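Hypothetical protein Atu2648 (Agrobacterium tumefaciens str. C58, PDB 1ZCE) is of unknown function but adopts the EVE fold, akin to ASCH and PUA domains, and so might bind RNA or modified nucleic-acid bases. Local coordinates at residues 95-109 and 128-140. Numbering follows the deposited sequence.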
loop_
_atom_site.group_PDB
_atom_site.type_symbol
_atom_site.label_atom_id
_atom_site.label_comp_id
_atom_site.label_asym_id
_atom_site.label_seq_id
_atom_site.Cartn_x
_atom_site.Cartn_y
_atom_site.Cartn_z
ATOM N N PRO A 95 -14.563 -2.109 3.001
ATOM C CA PRO A 95 -16.021 -2.168 2.831
ATOM C C PRO A 95 -16.563 -1.175 1.808
ATOM O O PRO A 95 -17.287 -1.552 0.883
ATOM C CB PRO A 95 -16.532 -1.909 4.239
ATOM C CG PRO A 95 -15.513 -2.626 5.069
ATOM C CD PRO A 95 -14.204 -2.201 4.428
ATOM N N GLN A 96 -16.223 0.096 1.987
ATOM C CA GLN A 96 -16.638 1.144 1.066
ATOM C C GLN A 96 -15.366 1.835 0.591
ATOM O O GLN A 96 -14.836 2.715 1.269
ATOM C CB GLN A 96 -17.559 2.158 1.759
ATOM C CG GLN A 96 -18.925 1.613 2.155
ATOM C CD GLN A 96 -18.883 0.771 3.412
ATOM O OE1 GLN A 96 -18.454 1.235 4.468
ATOM N NE2 GLN A 96 -19.336 -0.474 3.307
ATOM N N PRO A 97 -14.845 1.426 -0.577
ATOM C CA PRO A 97 -13.624 2.013 -1.133
ATOM C C PRO A 97 -13.606 3.536 -1.007
ATOM O O PRO A 97 -14.590 4.206 -1.317
ATOM C CB PRO A 97 -13.643 1.523 -2.577
ATOM C CG PRO A 97 -14.221 0.145 -2.424
ATOM C CD PRO A 97 -15.390 0.398 -1.481
ATOM N N VAL A 98 -12.478 4.068 -0.550
ATOM C CA VAL A 98 -12.318 5.503 -0.333
ATOM C C VAL A 98 -11.674 6.205 -1.524
ATOM O O VAL A 98 -10.516 5.952 -1.860
ATOM C CB VAL A 98 -11.471 5.754 0.934
ATOM C CG1 VAL A 98 -11.405 7.236 1.236
ATOM C CG2 VAL A 98 -12.060 4.985 2.112
ATOM N N SER A 99 -12.430 7.100 -2.152
ATOM C CA SER A 99 -11.939 7.824 -3.318
ATOM C C SER A 99 -10.912 8.891 -2.967
ATOM O O SER A 99 -10.907 9.440 -1.864
ATOM C CB SER A 99 -13.101 8.489 -4.058
ATOM O OG SER A 99 -13.621 9.568 -3.301
ATOM N N LEU A 100 -10.046 9.184 -3.931
ATOM C CA LEU A 100 -9.019 10.197 -3.764
ATOM C C LEU A 100 -9.703 11.536 -3.509
ATOM O O LEU A 100 -9.209 12.363 -2.740
ATOM C CB LEU A 100 -8.162 10.290 -5.027
ATOM C CG LEU A 100 -7.090 11.381 -5.044
ATOM C CD1 LEU A 100 -6.048 11.097 -3.974
ATOM C CD2 LEU A 100 -6.446 11.437 -6.420
ATOM N N LYS A 101 -10.843 11.740 -4.163
ATOM C CA LYS A 101 -11.601 12.975 -4.007
ATOM C C LYS A 101 -11.988 13.177 -2.546
ATOM O O LYS A 101 -11.814 14.266 -1.997
ATOM C CB LYS A 101 -12.858 12.935 -4.878
ATOM C CG LYS A 101 -13.712 14.191 -4.797
ATOM C CD LYS A 101 -14.868 14.125 -5.782
ATOM C CE LYS A 101 -15.736 15.370 -5.711
ATOM N NZ LYS A 101 -16.373 15.528 -4.374
ATOM N N ASP A 102 -12.512 12.131 -1.917
ATOM C CA ASP A 102 -12.905 12.233 -0.520
ATOM C C ASP A 102 -11.696 12.454 0.384
ATOM O O ASP A 102 -11.780 13.184 1.369
ATOM C CB ASP A 102 -13.678 10.987 -0.076
ATOM C CG ASP A 102 -15.069 10.918 -0.681
ATOM O OD1 ASP A 102 -15.586 11.972 -1.104
ATOM O OD2 ASP A 102 -15.650 9.816 -0.719
ATOM N N VAL A 103 -10.570 11.829 0.051
ATOM C CA VAL A 103 -9.361 11.996 0.849
ATOM C C VAL A 103 -8.905 13.454 0.807
ATOM O O VAL A 103 -8.573 14.040 1.842
ATOM C CB VAL A 103 -8.216 11.079 0.343
ATOM C CG1 VAL A 103 -6.902 11.453 1.018
ATOM C CG2 VAL A 103 -8.553 9.625 0.638
ATOM N N LYS A 104 -8.901 14.040 -0.387
ATOM C CA LYS A 104 -8.483 15.428 -0.556
ATOM C C LYS A 104 -9.409 16.426 0.136
ATOM O O LYS A 104 -9.006 17.549 0.428
ATOM C CB LYS A 104 -8.376 15.769 -2.047
ATOM C CG LYS A 104 -7.214 15.090 -2.753
ATOM C CD LYS A 104 -7.083 15.563 -4.189
ATOM C CE LYS A 104 -5.857 14.964 -4.860
ATOM N NZ LYS A 104 -5.688 15.487 -6.244
ATOM N N ALA A 105 -10.643 16.012 0.409
ATOM C CA ALA A 105 -11.613 16.884 1.064
ATOM C C ALA A 105 -11.552 16.787 2.588
ATOM O O ALA A 105 -12.171 17.584 3.287
ATOM C CB ALA A 105 -13.019 16.548 0.580
ATOM N N ASN A 106 -10.806 15.814 3.104
ATOM C CA ASN A 106 -10.693 15.623 4.549
ATOM C C ASN A 106 -9.512 16.409 5.127
ATOM O O ASN A 106 -8.355 16.085 4.864
ATOM C CB ASN A 106 -10.518 14.136 4.858
ATOM C CG ASN A 106 -10.723 13.818 6.320
ATOM O OD1 ASN A 106 -10.385 14.617 7.192
ATOM N ND2 ASN A 106 -11.268 12.641 6.601
ATOM N N PRO A 107 -9.786 17.436 5.951
ATOM C CA PRO A 107 -8.680 18.215 6.519
ATOM C C PRO A 107 -7.656 17.417 7.326
ATOM O O PRO A 107 -6.495 17.806 7.411
ATOM C CB PRO A 107 -9.398 19.267 7.364
ATOM C CG PRO A 107 -10.638 18.563 7.796
ATOM C CD PRO A 107 -11.074 17.860 6.527
ATOM N N LYS A 108 -8.082 16.304 7.911
ATOM C CA LYS A 108 -7.183 15.478 8.710
ATOM C C LYS A 108 -6.169 14.727 7.849
ATOM O O LYS A 108 -5.178 14.197 8.357
ATOM C CB LYS A 108 -7.999 14.480 9.536
ATOM C CG LYS A 108 -9.009 15.150 10.459
ATOM C CD LYS A 108 -9.991 14.154 11.057
ATOM C CE LYS A 108 -9.307 13.177 11.996
ATOM N NZ LYS A 108 -10.280 12.198 12.555
ATOM N N LEU A 109 -6.411 14.697 6.543
ATOM C CA LEU A 109 -5.531 13.986 5.625
ATOM C C LEU A 109 -4.717 14.903 4.714
ATOM O O LEU A 109 -4.105 14.436 3.753
ATOM C CB LEU A 109 -6.364 13.016 4.779
ATOM C CG LEU A 109 -7.257 12.037 5.554
ATOM C CD1 LEU A 109 -8.013 11.162 4.569
ATOM C CD2 LEU A 109 -6.420 11.188 6.497
ATOM N N GLU A 128 -2.814 7.895 12.429
ATOM C CA GLU A 128 -4.058 8.653 12.391
ATOM C C GLU A 128 -4.654 8.684 10.989
ATOM O O GLU A 128 -5.872 8.605 10.829
ATOM C CB GLU A 128 -3.830 10.077 12.911
ATOM C CG GLU A 128 -3.876 10.167 14.431
ATOM C CD GLU A 128 -5.295 10.023 14.960
ATOM O OE1 GLU A 128 -6.007 11.046 15.062
ATOM O OE2 GLU A 128 -5.710 8.885 15.251
ATOM N N GLU A 129 -3.803 8.798 9.975
ATOM C CA GLU A 129 -4.286 8.811 8.596
ATOM C C GLU A 129 -4.886 7.446 8.268
ATOM O O GLU A 129 -5.939 7.348 7.635
ATOM C CB GLU A 129 -3.143 9.133 7.627
ATOM C CG GLU A 129 -2.758 10.606 7.615
ATOM C CD GLU A 129 -1.389 10.867 7.011
ATOM O OE1 GLU A 129 -0.986 12.050 6.962
ATOM O OE2 GLU A 129 -0.710 9.902 6.598
ATOM N N TYR A 130 -4.213 6.391 8.713
ATOM C CA TYR A 130 -4.684 5.037 8.471
ATOM C C TYR A 130 -6.045 4.805 9.126
ATOM O O TYR A 130 -6.971 4.294 8.495
ATOM C CB TYR A 130 -3.657 4.029 8.999
ATOM C CG TYR A 130 -4.082 2.579 8.900
ATOM C CD1 TYR A 130 -4.587 1.901 10.015
ATOM C CD2 TYR A 130 -3.952 1.872 7.703
ATOM C CE1 TYR A 130 -4.937 0.557 9.945
ATOM C CE2 TYR A 130 -4.307 0.525 7.621
ATOM C CZ TYR A 130 -4.796 -0.121 8.746
ATOM O OH TYR A 130 -5.132 -1.452 8.672
ATOM N N LEU A 131 -6.174 5.188 10.391
ATOM C CA LEU A 131 -7.435 4.999 11.093
ATOM C C LEU A 131 -8.569 5.817 10.481
ATOM O O LEU A 131 -9.707 5.352 10.415
ATOM C CB LEU A 131 -7.269 5.353 12.575
ATOM C CG LEU A 131 -6.346 4.412 13.360
ATOM C CD1 LEU A 131 -6.087 4.971 14.744
ATOM C CD2 LEU A 131 -6.968 3.028 13.449
ATOM N N GLU A 132 -8.264 7.030 10.030
ATOM C CA GLU A 132 -9.283 7.887 9.435
ATOM C C GLU A 132 -9.760 7.347 8.082
ATOM O O GLU A 132 -10.961 7.300 7.822
ATOM C CB GLU A 132 -8.741 9.311 9.286
ATOM C CG GLU A 132 -9.700 10.307 8.640
ATOM C CD GLU A 132 -10.939 10.608 9.473
ATOM O OE1 GLU A 132 -11.785 11.394 8.997
ATOM O OE2 GLU A 132 -11.078 10.073 10.593
ATOM N N VAL A 133 -8.831 6.944 7.220
ATOM C CA VAL A 133 -9.215 6.392 5.925
ATOM C C VAL A 133 -10.015 5.111 6.160
ATOM O O VAL A 133 -11.014 4.868 5.483
ATOM C CB VAL A 133 -7.970 6.110 5.039
ATOM C CG1 VAL A 133 -8.359 5.314 3.797
ATOM C CG2 VAL A 133 -7.339 7.434 4.613
ATOM N N CYS A 134 -9.588 4.295 7.120
ATOM C CA CYS A 134 -10.320 3.068 7.420
ATOM C C CYS A 134 -11.750 3.379 7.865
ATOM O O CYS A 134 -12.695 2.726 7.411
ATOM C CB CYS A 134 -9.596 2.250 8.493
ATOM S SG CYS A 134 -8.182 1.313 7.856
ATOM N N ARG A 135 -11.914 4.366 8.745
ATOM C CA ARG A 135 -13.253 4.749 9.202
ATOM C C ARG A 135 -14.104 5.192 8.015
ATOM O O ARG A 135 -15.265 4.803 7.887
ATOM C CB ARG A 135 -13.187 5.895 10.218
ATOM C CG ARG A 135 -12.966 5.477 11.660
ATOM C CD ARG A 135 -13.148 6.677 12.580
ATOM N NE ARG A 135 -12.106 7.677 12.382
ATOM C CZ ARG A 135 -10.914 7.631 12.965
ATOM N NH1 ARG A 135 -10.023 8.578 12.725
ATOM N NH2 ARG A 135 -10.620 6.649 13.808
HETATM N N MSE A 136 -13.524 6.020 7.155
HETATM C CA MSE A 136 -14.228 6.503 5.976
HETATM C C MSE A 136 -14.643 5.312 5.125
HETATM O O MSE A 136 -15.689 5.337 4.479
HETATM C CB MSE A 136 -13.322 7.414 5.150
HETATM C CG MSE A 136 -12.938 8.714 5.833
HETATM SE SE MSE A 136 -11.533 9.606 4.863
HETATM C CE MSE A 136 -12.564 10.237 3.361
ATOM N N GLY A 137 -13.812 4.274 5.139
ATOM C CA GLY A 137 -14.077 3.083 4.355
ATOM C C GLY A 137 -14.908 2.016 5.040
ATOM O O GLY A 137 -15.061 0.919 4.504
ATOM N N GLY A 138 -15.431 2.322 6.224
ATOM C CA GLY A 138 -16.264 1.365 6.934
ATOM C C GLY A 138 -15.570 0.404 7.884
ATOM O O GLY A 138 -16.166 -0.595 8.293
ATOM N N LEU A 139 -14.322 0.689 8.241
ATOM C CA LEU A 139 -13.580 -0.174 9.158
ATOM C C LEU A 139 -13.257 0.517 10.479
ATOM O O LEU A 139 -12.293 1.281 10.571
ATOM C CB LEU A 139 -12.279 -0.654 8.514
ATOM C CG LEU A 139 -12.392 -1.728 7.433
ATOM C CD1 LEU A 139 -11.002 -2.082 6.933
ATOM C CD2 LEU A 139 -13.082 -2.968 8.000
ATOM N N ALA A 140 -14.064 0.232 11.498
ATOM C CA ALA A 140 -13.891 0.808 12.828
ATOM C C ALA A 140 -12.541 0.431 13.435
ATOM O O ALA A 140 -11.663 1.279 13.575
ATOM C CB ALA A 140 -15.020 0.346 13.737
HETATM O O HOH W 1 -15.816 5.503 1.434
HETATM O O HOH W 2 -18.198 4.039 4.948
HETATM O O HOH W 3 -2.524 14.350 7.245
HETATM O O HOH W 4 -8.695 11.377 14.912
#
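Leu109 meets helix 127-136 with both methyls: CD1 lies 3.8 Å from Val133 CG2, with Met136 SE beside it, while CD2 rests on the backbone and CG of Glu129. With Val98, whose CG2 sits 3.6 Å from Gly137 CA and near the carbonyl of Val133, this is the tightly packed part. Selenomethionine Met136 bridges the apolar layer to helix 100-105, because a bend at its last torsion (chi3 74°) carries CE to 3.7 Å from Asp102 CB. Val133 also touches Phe51 of strand 49-54, linking the layer to the sheet.

The helix ends in a Schellman motif with Gly138 (positive phi) at C': Leu139 N bonds to Cys134 O and Gly138 N to Arg135 O. The Gly137 carbonyl accepts from Gln96 N at 2.9 Å; the donor lies above the carbonyl plane. Pro95 packs over the same turn, its CD 3.5 Å from Leu139 CG. The outer margin is wetter: one water donates to both Gln96 OE1 and Met136 O, another links Lys108 NZ to Glu128 OE1. A third bridges Lys108 O to OE1 of the buried Glu129, whose OE2 accepts from Thr126 N.

The polar part gathers round Glu132, whose oxygens divide the work. OE1 takes Asn106 ND2 at 2.8 Å on its anti lone pair, the amide and carboxylate planes standing 83° apart; Asn106 OD1 closes an Asx turn onto Lys108 N, which fixes the amide's orientation. OE2 is gripped side-on by NE and NH1 of Arg135 on the same helix, NH1 at 2.8 Å, and receives a weak hydrogen bond from Lys108 NZ at 3.0 Å, the salt bridge across the contact. Two cations and an amide converging on one carboxylate would be expected to favour its ionised form, tying the 3-10 turn at 107-108 electrostatically to helix 127-136.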